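PDB 2NPN: putative cobalamin synthesis related protein from Corynebacterium diphtheriae, which binds S-adenosylmethionine and is probably a methyltransferase of cobalamin biosynthesis, perhaps a precorrin-6A synthase (deacetylating). Local coordinates for residues 46-51 / 106-111; 113-118 / 143-148; 188-193 / 229-234. All coordinates share one frame; numbering follows the deposited sequence.

Contact 1: residues 46-51 / 106-111; sequences ALRQKI and AFLVWG. With SAM (S-adenosylmethionine), chain C.
Arg48 and Trp110 carry most of this contact. Their side chains cross at about a right angle. Arg48 CB lies 3.7 Å from Trp110 CZ2 and equally near CH2, at the six-membered end of the indole. Arg48 CG is anti to its backbone N (chi1 -174°). Next along the chain, Arg48 CG packs on Leu108 CD1, 4.0 Å away, and CD also reaches that methyl. Leu47 adds a looser apolar touch, its CB 4.2 Å from Trp110 CH2.

The polar link is indirect. A water accepts from Arg48 NH1 at 3.0 Å and gives a weak bond to Leu108 O. The same water sits over one face of the indole, near its rim. Asp36 pairs with Arg48 NH1 in a salt bridge. The guanidinium is therefore held by an acid as well as by the water.

Trp110 and Gly111 line the SAM pocket at the end of the strand, and the amino N of SAM donates to Trp110 O at 3.0 Å. Within the tetrapyrrole methylase family region, helix 42-55 here covers the C-terminal end of strand 104-109, the middle strand of the five-stranded parallel sheet. Strands 31-35 and 3-9 flank that strand, and Arg48 also touches Ala34 on 31-35.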
loop_
_atom_site.group_PDB
_atom_site.type_symbol
_atom_site.label_atom_id
_atom_site.label_comp_id
_atom_site.label_asym_id
_atom_site.label_seq_id
_atom_site.Cartn_x
_atom_site.Cartn_y
_atom_site.Cartn_z
ATOM N N ALA A 46 12.375 4.021 -7.277
ATOM C CA ALA A 46 12.953 5.367 -7.337
ATOM C C ALA A 46 12.344 6.337 -6.319
ATOM O O ALA A 46 13.083 7.049 -5.635
ATOM C CB ALA A 46 12.861 5.927 -8.784
ATOM N N LEU A 47 11.017 6.306 -6.170
ATOM C CA LEU A 47 10.321 7.142 -5.179
ATOM C C LEU A 47 10.749 6.763 -3.782
ATOM O O LEU A 47 10.970 7.608 -2.923
ATOM C CB LEU A 47 8.798 6.995 -5.277
ATOM C CG LEU A 47 8.062 7.689 -6.403
ATOM C CD1 LEU A 47 6.598 7.356 -6.235
ATOM C CD2 LEU A 47 8.317 9.196 -6.394
ATOM N N ARG A 48 10.862 5.468 -3.544
ATOM C CA ARG A 48 11.221 4.989 -2.234
ATOM C C ARG A 48 12.649 5.399 -1.877
ATOM O O ARG A 48 12.935 5.813 -0.758
ATOM C CB ARG A 48 11.063 3.476 -2.173
ATOM C CG ARG A 48 11.283 2.964 -0.785
ATOM C CD ARG A 48 10.831 1.556 -0.670
ATOM N NE ARG A 48 11.661 0.674 -1.444
ATOM C CZ ARG A 48 11.291 -0.522 -1.842
ATOM N NH1 ARG A 48 10.070 -1.002 -1.534
ATOM N NH2 ARG A 48 12.151 -1.240 -2.534
ATOM N N GLN A 49 13.554 5.267 -2.857
ATOM C CA GLN A 49 14.947 5.680 -2.647
ATOM C C GLN A 49 15.038 7.182 -2.376
ATOM O O GLN A 49 15.853 7.615 -1.555
ATOM C CB GLN A 49 15.787 5.276 -3.859
ATOM C CG GLN A 49 17.290 5.528 -3.706
ATOM C CD GLN A 49 17.899 4.713 -2.564
ATOM O OE1 GLN A 49 18.198 5.242 -1.480
ATOM N NE2 GLN A 49 18.058 3.403 -2.800
ATOM N N LYS A 50 14.191 7.967 -3.046
ATOM C CA LYS A 50 14.135 9.425 -2.855
ATOM C C LYS A 50 13.710 9.775 -1.426
ATOM O O LYS A 50 14.243 10.692 -0.823
ATOM C CB LYS A 50 13.170 10.069 -3.866
ATOM C CG LYS A 50 13.125 11.595 -3.885
ATOM C CD LYS A 50 12.130 12.131 -4.969
ATOM C CE LYS A 50 10.684 12.197 -4.421
ATOM N NZ LYS A 50 9.546 11.836 -5.363
ATOM N N ILE A 51 12.771 9.020 -0.879
ATOM C CA ILE A 51 12.351 9.229 0.522
ATOM C C ILE A 51 13.483 8.976 1.516
ATOM O O ILE A 51 13.780 9.816 2.397
ATOM C CB ILE A 51 11.175 8.315 0.850
ATOM C CG1 ILE A 51 9.934 8.830 0.143
ATOM C CG2 ILE A 51 10.956 8.213 2.377
ATOM C CD1 ILE A 51 8.752 7.892 0.251
ATOM N N ALA A 106 14.409 -0.716 10.319
ATOM C CA ALA A 106 13.141 -0.222 9.790
ATOM C C ALA A 106 12.752 -1.043 8.554
ATOM O O ALA A 106 13.568 -1.166 7.617
ATOM C CB ALA A 106 13.257 1.282 9.397
ATOM N N PHE A 107 11.503 -1.533 8.516
ATOM C CA PHE A 107 10.903 -2.083 7.304
ATOM C C PHE A 107 10.004 -1.014 6.685
ATOM O O PHE A 107 9.176 -0.438 7.402
ATOM C CB PHE A 107 10.044 -3.302 7.597
ATOM C CG PHE A 107 10.803 -4.580 7.851
ATOM C CD1 PHE A 107 10.806 -5.591 6.897
ATOM C CD2 PHE A 107 11.465 -4.768 9.033
ATOM C CE1 PHE A 107 11.451 -6.781 7.109
ATOM C CE2 PHE A 107 12.133 -5.969 9.286
ATOM C CZ PHE A 107 12.129 -6.998 8.302
ATOM N N LEU A 108 10.140 -0.770 5.386
ATOM C CA LEU A 108 9.342 0.250 4.714
ATOM C C LEU A 108 8.140 -0.406 4.077
ATOM O O LEU A 108 8.268 -1.447 3.388
ATOM C CB LEU A 108 10.182 0.965 3.661
ATOM C CG LEU A 108 11.508 1.523 4.161
ATOM C CD1 LEU A 108 12.202 2.239 2.996
ATOM C CD2 LEU A 108 11.292 2.396 5.373
ATOM N N VAL A 109 6.974 0.213 4.241
ATOM C CA VAL A 109 5.723 -0.326 3.693
ATOM C C VAL A 109 4.989 0.826 3.012
ATOM O O VAL A 109 4.767 1.882 3.628
ATOM C CB VAL A 109 4.815 -0.921 4.804
ATOM C CG1 VAL A 109 3.526 -1.436 4.180
ATOM C CG2 VAL A 109 5.580 -2.049 5.536
ATOM N N TRP A 110 4.581 0.646 1.769
ATOM C CA TRP A 110 3.805 1.678 1.113
ATOM C C TRP A 110 2.459 1.898 1.834
ATOM O O TRP A 110 1.825 0.937 2.295
ATOM C CB TRP A 110 3.545 1.277 -0.334
ATOM C CG TRP A 110 4.733 1.271 -1.191
ATOM C CD1 TRP A 110 5.319 0.180 -1.764
ATOM C CD2 TRP A 110 5.511 2.399 -1.585
ATOM N NE1 TRP A 110 6.418 0.562 -2.483
ATOM C CE2 TRP A 110 6.567 1.919 -2.377
ATOM C CE3 TRP A 110 5.458 3.767 -1.280
ATOM C CZ2 TRP A 110 7.507 2.759 -2.927
ATOM C CZ3 TRP A 110 6.411 4.603 -1.806
ATOM C CH2 TRP A 110 7.414 4.102 -2.630
ATOM N N GLY A 111 2.082 3.163 1.972
ATOM C CA GLY A 111 0.809 3.559 2.568
ATOM C C GLY A 111 0.859 3.391 4.071
ATOM O O GLY A 111 1.770 3.944 4.721
HETATM N N SAM C . -0.798 -0.491 2.400
HETATM C CA SAM C . -1.278 0.216 1.175
HETATM C C SAM C . -2.068 1.463 1.525
HETATM O O SAM C . -2.528 2.177 0.594
HETATM O OXT SAM C . -2.208 1.780 2.723
HETATM C CB SAM C . -2.107 -0.735 0.294
HETATM C CG SAM C . -1.297 -1.876 -0.325
HETATM S SD SAM C . -2.203 -2.961 -1.482
HETATM C CE SAM C . -0.849 -4.140 -1.761
HETATM C "C5'" SAM C . -2.101 -2.215 -3.146
HETATM C "C4'" SAM C . -3.384 -1.494 -3.595
HETATM O "O4'" SAM C . -3.423 -0.234 -3.012
HETATM C "C3'" SAM C . -3.486 -1.217 -5.095
HETATM O "O3'" SAM C . -3.964 -2.324 -5.816
HETATM C "C2'" SAM C . -4.411 -0.032 -5.169
HETATM O "O2'" SAM C . -5.741 -0.451 -4.917
HETATM C "C1'" SAM C . -3.890 0.724 -3.965
HETATM N N9 SAM C . -2.821 1.689 -4.305
HETATM C C8 SAM C . -1.562 1.725 -3.725
HETATM N N7 SAM C . -0.869 2.768 -4.191
HETATM C C5 SAM C . -1.693 3.447 -5.044
HETATM C C6 SAM C . -1.542 4.625 -5.760
HETATM N N6 SAM C . -0.392 5.347 -5.728
HETATM N N1 SAM C . -2.597 5.074 -6.546
HETATM C C2 SAM C . -3.798 4.391 -6.543
HETATM N N3 SAM C . -3.956 3.233 -5.832
HETATM C C4 SAM C . -2.936 2.770 -5.069
HETATM O O HOH W 1 8.097 -0.196 0.523
#

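Contact 2: residues 113-118 / 143-148; sequences PSLYDS and TAVQVL. With SAM (S-adenosylmethionine), chain C.
Leu115 meets Thr143 through methyl groups on the tight side of this contact, Leu115 CD2 lying 3.8 Å from Thr143 CG2. The two side chains cross at about a right angle. Thr143 has CG2 beside its backbone N and anti to its carbonyl carbon, while OG1 lies between the backbone N and the carbonyl carbon (chi1 69°). This splits its duties. The methyl meets Leu115, and the hydroxyl accepts from Gln146 N at 3.1 Å, which makes Thr143 the N-cap of helix 144-152.

The methionine end of SAM belongs to the same tight side. It lies between loop and helix and is bound from both. Its amino N donates to Leu115 O at 2.8 Å. Its carboxylate O accepts from Ala144 N at 2.9 Å in an almost straight bond (175°). The carboxylate sits at the N-terminal end of the helix, where the helix dipole would probably favour a negative charge. Ala144 CB packs on the adenine, 3.5 Å from SAM N9. Tyr116 O lies close to the methyl carbon CE.

The loose side is the approach of Leu115 CD2 to Val145 CG2, at 4.4 Å. Both residues also touch Met185 of strand 181-185. Ser114 lies on the exposed side of the loop, its OG bonded to Asp112.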
loop_
_atom_site.group_PDB
_atom_site.type_symbol
_atom_site.label_atom_id
_atom_site.label_comp_id
_atom_site.label_asym_id
_atom_site.label_seq_id
_atom_site.Cartn_x
_atom_site.Cartn_y
_atom_site.Cartn_z
ATOM N N PRO A 113 0.974 0.337 7.174
ATOM C CA PRO A 113 1.304 -1.076 7.283
ATOM C C PRO A 113 0.124 -1.998 7.531
ATOM O O PRO A 113 0.224 -3.226 7.304
ATOM C CB PRO A 113 2.303 -1.119 8.475
ATOM C CG PRO A 113 2.791 0.274 8.602
ATOM C CD PRO A 113 1.683 1.164 8.175
ATOM N N SER A 114 -0.978 -1.440 8.024
ATOM C CA SER A 114 -2.112 -2.283 8.419
ATOM C C SER A 114 -2.959 -2.781 7.254
ATOM O O SER A 114 -3.748 -3.747 7.434
ATOM C CB SER A 114 -3.066 -1.489 9.321
ATOM O OG SER A 114 -3.752 -0.481 8.586
ATOM N N LEU A 115 -2.838 -2.123 6.096
ATOM C CA LEU A 115 -3.874 -2.224 5.060
ATOM C C LEU A 115 -3.396 -3.025 3.825
ATOM O O LEU A 115 -2.555 -2.577 3.059
ATOM C CB LEU A 115 -4.345 -0.824 4.664
ATOM C CG LEU A 115 -5.416 -0.773 3.577
ATOM C CD1 LEU A 115 -6.702 -1.459 4.015
ATOM C CD2 LEU A 115 -5.655 0.695 3.217
ATOM N N TYR A 116 -4.001 -4.183 3.619
ATOM C CA TYR A 116 -3.660 -5.052 2.471
ATOM C C TYR A 116 -2.152 -5.118 2.238
ATOM O O TYR A 116 -1.653 -4.921 1.113
ATOM C CB TYR A 116 -4.411 -4.660 1.188
ATOM C CG TYR A 116 -5.911 -4.831 1.287
ATOM C CD1 TYR A 116 -6.476 -6.064 1.623
ATOM C CD2 TYR A 116 -6.765 -3.777 1.093
ATOM C CE1 TYR A 116 -7.854 -6.257 1.739
ATOM C CE2 TYR A 116 -8.139 -3.950 1.207
ATOM C CZ TYR A 116 -8.692 -5.191 1.539
ATOM O OH TYR A 116 -10.053 -5.338 1.704
ATOM N N ASP A 117 -1.438 -5.465 3.289
ATOM C CA ASP A 117 0.020 -5.621 3.229
ATOM C C ASP A 117 0.447 -6.758 4.127
ATOM O O ASP A 117 -0.087 -6.899 5.236
ATOM C CB ASP A 117 0.716 -4.314 3.651
ATOM C CG ASP A 117 2.191 -4.359 3.407
ATOM O OD1 ASP A 117 2.614 -4.027 2.288
ATOM O OD2 ASP A 117 2.930 -4.798 4.323
ATOM N N SER A 118 1.430 -7.547 3.677
ATOM C CA SER A 118 1.821 -8.765 4.399
ATOM C C SER A 118 3.049 -8.592 5.296
ATOM O O SER A 118 3.449 -9.542 5.995
ATOM C CB SER A 118 2.107 -9.886 3.398
ATOM O OG SER A 118 3.143 -9.497 2.526
ATOM N N THR A 143 -2.673 6.261 3.579
ATOM C CA THR A 143 -3.111 5.213 2.670
ATOM C C THR A 143 -3.553 5.771 1.295
ATOM O O THR A 143 -3.874 6.947 1.153
ATOM C CB THR A 143 -4.336 4.445 3.263
ATOM O OG1 THR A 143 -5.483 5.310 3.273
ATOM C CG2 THR A 143 -4.076 3.856 4.674
ATOM N N ALA A 144 -3.582 4.905 0.288
ATOM C CA ALA A 144 -4.066 5.289 -1.033
ATOM C C ALA A 144 -5.523 5.800 -0.960
ATOM O O ALA A 144 -5.937 6.705 -1.685
ATOM C CB ALA A 144 -3.945 4.094 -1.996
ATOM N N VAL A 145 -6.319 5.182 -0.085
ATOM C CA VAL A 145 -7.718 5.618 0.127
ATOM C C VAL A 145 -7.789 7.073 0.570
ATOM O O VAL A 145 -8.624 7.867 0.106
ATOM C CB VAL A 145 -8.412 4.725 1.198
ATOM C CG1 VAL A 145 -9.855 5.153 1.407
ATOM C CG2 VAL A 145 -8.321 3.232 0.827
ATOM N N GLN A 146 -6.938 7.431 1.519
ATOM C CA GLN A 146 -6.933 8.826 2.018
ATOM C C GLN A 146 -6.468 9.798 0.955
ATOM O O GLN A 146 -6.939 10.948 0.894
ATOM C CB GLN A 146 -6.033 8.904 3.247
ATOM C CG GLN A 146 -6.644 8.307 4.458
ATOM C CD GLN A 146 -5.601 8.180 5.563
ATOM O OE1 GLN A 146 -5.566 8.990 6.491
ATOM N NE2 GLN A 146 -4.755 7.179 5.469
ATOM N N VAL A 147 -5.524 9.378 0.108
ATOM C CA VAL A 147 -5.073 10.247 -1.000
ATOM C C VAL A 147 -6.215 10.380 -2.031
ATOM O O VAL A 147 -6.443 11.463 -2.532
ATOM C CB VAL A 147 -3.761 9.778 -1.629
ATOM C CG1 VAL A 147 -3.330 10.760 -2.697
ATOM C CG2 VAL A 147 -2.646 9.688 -0.527
ATOM N N LEU A 148 -6.933 9.304 -2.332
ATOM C CA LEU A 148 -8.042 9.385 -3.280
ATOM C C LEU A 148 -9.076 10.426 -2.808
ATOM O O LEU A 148 -9.521 11.302 -3.564
ATOM C CB LEU A 148 -8.725 8.008 -3.416
ATOM C CG LEU A 148 -9.951 8.046 -4.351
ATOM C CD1 LEU A 148 -9.574 8.011 -5.838
ATOM C CD2 LEU A 148 -10.883 6.848 -4.047
HETATM N N SAM C . -0.798 -0.491 2.400
HETATM C CA SAM C . -1.278 0.216 1.175
HETATM C C SAM C . -2.068 1.463 1.525
HETATM O O SAM C . -2.528 2.177 0.594
HETATM O OXT SAM C . -2.208 1.780 2.723
HETATM C CB SAM C . -2.107 -0.735 0.294
HETATM C CG SAM C . -1.297 -1.876 -0.325
HETATM S SD SAM C . -2.203 -2.961 -1.482
HETATM C CE SAM C . -0.849 -4.140 -1.761
HETATM C "C5'" SAM C . -2.101 -2.215 -3.146
HETATM C "C4'" SAM C . -3.384 -1.494 -3.595
HETATM O "O4'" SAM C . -3.423 -0.234 -3.012
HETATM C "C3'" SAM C . -3.486 -1.217 -5.095
HETATM O "O3'" SAM C . -3.964 -2.324 -5.816
HETATM C "C2'" SAM C . -4.411 -0.032 -5.169
HETATM O "O2'" SAM C . -5.741 -0.451 -4.917
HETATM C "C1'" SAM C . -3.890 0.724 -3.965
HETATM N N9 SAM C . -2.821 1.689 -4.305
HETATM C C8 SAM C . -1.562 1.725 -3.725
HETATM N N7 SAM C . -0.869 2.768 -4.191
HETATM C C5 SAM C . -1.693 3.447 -5.044
HETATM C C6 SAM C . -1.542 4.625 -5.760
HETATM N N6 SAM C . -0.392 5.347 -5.728
HETATM N N1 SAM C . -2.597 5.074 -6.546
HETATM C C2 SAM C . -3.798 4.391 -6.543
HETATM N N3 SAM C . -3.956 3.233 -5.832
HETATM C C4 SAM C . -2.936 2.770 -5.069
#

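Contact 3: residues 188-193 / 229-234; sequences GKTAWQ and ELKQQL
Lys231 reaches across from its helix as a straight rod toward Lys189 and Trp192. Its CG is anti to the backbone N (chi1 179°), and every later torsion is extended. The ammonium is thereby carried to the far side of the contact. There Lys231 NZ donates to Lys189 O at 2.6 Å, a short bond. The nitrogen lies nearly along the C=O axis, with a C=O...N angle of 166°. The same ammonium bonds Asp187 O and forms a salt bridge with Asp243, whose backbone O accepts a hydrogen bond from SAM. Three oxygens therefore grip this buried charge.

The lysine's methylene chain crosses Trp192 obliquely. Lys231 CD comes to the edge of the indole, near the ring plane, 4.0 Å from Trp192 CH2. Trp192 CG stands between its own backbone N and carbonyl carbon (chi1 58°), which turns the ring so that CH2 points to Lys231. Thr190 CB lies over one face of this ring, 3.8 Å above the plane and toward the rim. Thr190 CG2 also makes a loose approach to Lys231 CD, at 4.4 Å. Trp192 NE1, on the five-membered ring, bonds Gly224 O, which helps fix how the indole is turned.

The contact joins the loop after strand 181-185 to helix 220-238. Trp192 lies between that helix and the mixed sheet, meeting Tyr245 of strand 243-249 edge-to-face and Trp204 of strand 200-206.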
loop_
_atom_site.group_PDB
_atom_site.type_symbol
_atom_site.label_atom_id
_atom_site.label_comp_id
_atom_site.label_asym_id
_atom_site.label_seq_id
_atom_site.Cartn_x
_atom_site.Cartn_y
_atom_site.Cartn_z
ATOM N N GLY A 188 -7.565 -5.679 -10.528
ATOM C CA GLY A 188 -6.763 -5.846 -11.750
ATOM C C GLY A 188 -7.564 -5.730 -13.023
ATOM O O GLY A 188 -6.988 -5.814 -14.111
ATOM N N LYS A 189 -8.884 -5.636 -12.893
ATOM C CA LYS A 189 -9.787 -5.637 -14.012
ATOM C C LYS A 189 -10.553 -4.328 -13.872
ATOM O O LYS A 189 -9.954 -3.293 -13.484
ATOM C CB LYS A 189 -10.709 -6.867 -13.996
ATOM C CG LYS A 189 -9.983 -8.209 -13.988
ATOM C CD LYS A 189 -11.019 -9.351 -13.914
ATOM C CE LYS A 189 -10.412 -10.738 -14.053
ATOM N NZ LYS A 189 -11.405 -11.825 -13.827
ATOM N N THR A 190 -11.885 -4.346 -14.074
ATOM C CA THR A 190 -12.705 -3.104 -14.186
ATOM C C THR A 190 -14.066 -3.391 -13.523
ATOM O O THR A 190 -15.133 -3.300 -14.129
ATOM C CB THR A 190 -12.919 -2.555 -15.649
ATOM O OG1 THR A 190 -13.652 -3.522 -16.412
ATOM C CG2 THR A 190 -11.566 -2.182 -16.326
ATOM N N ALA A 191 -14.016 -3.716 -12.232
ATOM C CA ALA A 191 -15.162 -4.315 -11.556
ATOM C C ALA A 191 -16.359 -3.367 -11.394
ATOM O O ALA A 191 -17.496 -3.828 -11.218
ATOM C CB ALA A 191 -14.714 -4.958 -10.195
ATOM N N TRP A 192 -16.127 -2.056 -11.484
ATOM C CA TRP A 192 -17.205 -1.084 -11.492
ATOM C C TRP A 192 -18.234 -1.367 -12.599
ATOM O O TRP A 192 -19.410 -1.055 -12.448
ATOM C CB TRP A 192 -16.699 0.350 -11.626
ATOM C CG TRP A 192 -15.855 0.665 -12.858
ATOM C CD1 TRP A 192 -16.320 1.041 -14.072
ATOM C CD2 TRP A 192 -14.437 0.645 -12.956
ATOM N NE1 TRP A 192 -15.275 1.272 -14.911
ATOM C CE2 TRP A 192 -14.105 1.055 -14.251
ATOM C CE3 TRP A 192 -13.412 0.346 -12.064
ATOM C CZ2 TRP A 192 -12.787 1.153 -14.676
ATOM C CZ3 TRP A 192 -12.114 0.471 -12.478
ATOM C CH2 TRP A 192 -11.815 0.855 -13.783
ATOM N N GLN A 193 -17.770 -1.887 -13.719
ATOM C CA GLN A 193 -18.693 -2.105 -14.839
ATOM C C GLN A 193 -19.730 -3.163 -14.502
ATOM O O GLN A 193 -20.869 -3.143 -15.036
ATOM C CB GLN A 193 -17.878 -2.482 -16.081
ATOM C CG GLN A 193 -17.039 -1.334 -16.669
ATOM C CD GLN A 193 -17.897 -0.243 -17.315
ATOM O OE1 GLN A 193 -18.560 0.515 -16.623
ATOM N NE2 GLN A 193 -17.910 -0.189 -18.663
ATOM N N GLU A 229 -11.120 2.028 -20.564
ATOM C CA GLU A 229 -10.225 2.221 -21.710
ATOM C C GLU A 229 -8.944 2.900 -21.213
ATOM O O GLU A 229 -7.829 2.492 -21.577
ATOM C CB GLU A 229 -10.874 3.084 -22.813
ATOM C CG GLU A 229 -12.147 2.533 -23.466
ATOM C CD GLU A 229 -13.062 3.659 -24.008
ATOM O OE1 GLU A 229 -12.572 4.820 -24.123
ATOM O OE2 GLU A 229 -14.262 3.403 -24.329
ATOM N N LEU A 230 -9.109 3.932 -20.380
ATOM C CA LEU A 230 -8.003 4.699 -19.842
ATOM C C LEU A 230 -7.083 3.769 -19.047
ATOM O O LEU A 230 -5.856 3.818 -19.155
ATOM C CB LEU A 230 -8.536 5.816 -18.928
ATOM C CG LEU A 230 -7.481 6.658 -18.223
ATOM C CD1 LEU A 230 -6.567 7.443 -19.198
ATOM C CD2 LEU A 230 -8.224 7.586 -17.300
ATOM N N LYS A 231 -7.673 2.909 -18.228
ATOM C CA LYS A 231 -6.863 2.053 -17.334
ATOM C C LYS A 231 -5.968 1.119 -18.185
ATOM O O LYS A 231 -4.777 0.944 -17.899
ATOM C CB LYS A 231 -7.800 1.285 -16.383
ATOM C CG LYS A 231 -7.096 0.329 -15.410
ATOM C CD LYS A 231 -8.041 -0.282 -14.453
ATOM C CE LYS A 231 -7.375 -1.172 -13.426
ATOM N NZ LYS A 231 -8.328 -1.545 -12.384
ATOM N N GLN A 232 -6.516 0.586 -19.263
ATOM C CA GLN A 232 -5.738 -0.261 -20.160
ATOM C C GLN A 232 -4.634 0.526 -20.863
ATOM O O GLN A 232 -3.517 0.031 -20.984
ATOM C CB GLN A 232 -6.657 -0.957 -21.157
ATOM C CG GLN A 232 -7.363 -2.150 -20.540
ATOM C CD GLN A 232 -8.634 -2.530 -21.277
ATOM O OE1 GLN A 232 -9.629 -1.801 -21.237
ATOM N NE2 GLN A 232 -8.611 -3.675 -21.947
ATOM N N GLN A 233 -4.960 1.733 -21.343
ATOM C CA GLN A 233 -4.008 2.627 -22.000
ATOM C C GLN A 233 -2.809 2.878 -21.060
ATOM O O GLN A 233 -1.645 2.689 -21.443
ATOM C CB GLN A 233 -4.694 3.954 -22.404
ATOM C CG GLN A 233 -5.791 3.817 -23.521
ATOM C CD GLN A 233 -6.773 5.026 -23.693
ATOM O OE1 GLN A 233 -6.750 6.025 -22.944
ATOM N NE2 GLN A 233 -7.626 4.933 -24.733
ATOM N N LEU A 234 -3.112 3.225 -19.808
ATOM C CA LEU A 234 -2.076 3.510 -18.822
ATOM C C LEU A 234 -1.243 2.283 -18.463
ATOM O O LEU A 234 -0.014 2.407 -18.291
ATOM C CB LEU A 234 -2.685 4.097 -17.562
ATOM C CG LEU A 234 -3.347 5.474 -17.737
ATOM C CD1 LEU A 234 -4.154 5.871 -16.509
ATOM C CD2 LEU A 234 -2.272 6.499 -18.077
#

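In the fold
The three contacts follow one another along the chain. Contact 1 belongs to the parallel sheet and its covering helix 42-55. Contact 3 belongs to the mixed sheet and helix 220-238. Their centres are 27 Å apart and they do not touch. Contact 2 bridges the two regions, its centre 14 Å from that of contact 1 and 20 Å from that of contact 3. Its loop follows strand 104-109, and its helix 144-152 packs on strands 181-185 and 243-249. It touches contact 1 through Val109 and Asp117. Contacts 1 and 2 both bind SAM. Contact 3 reaches the site indirectly, through Asp243. The cofactor therefore sits where the two sheet regions meet.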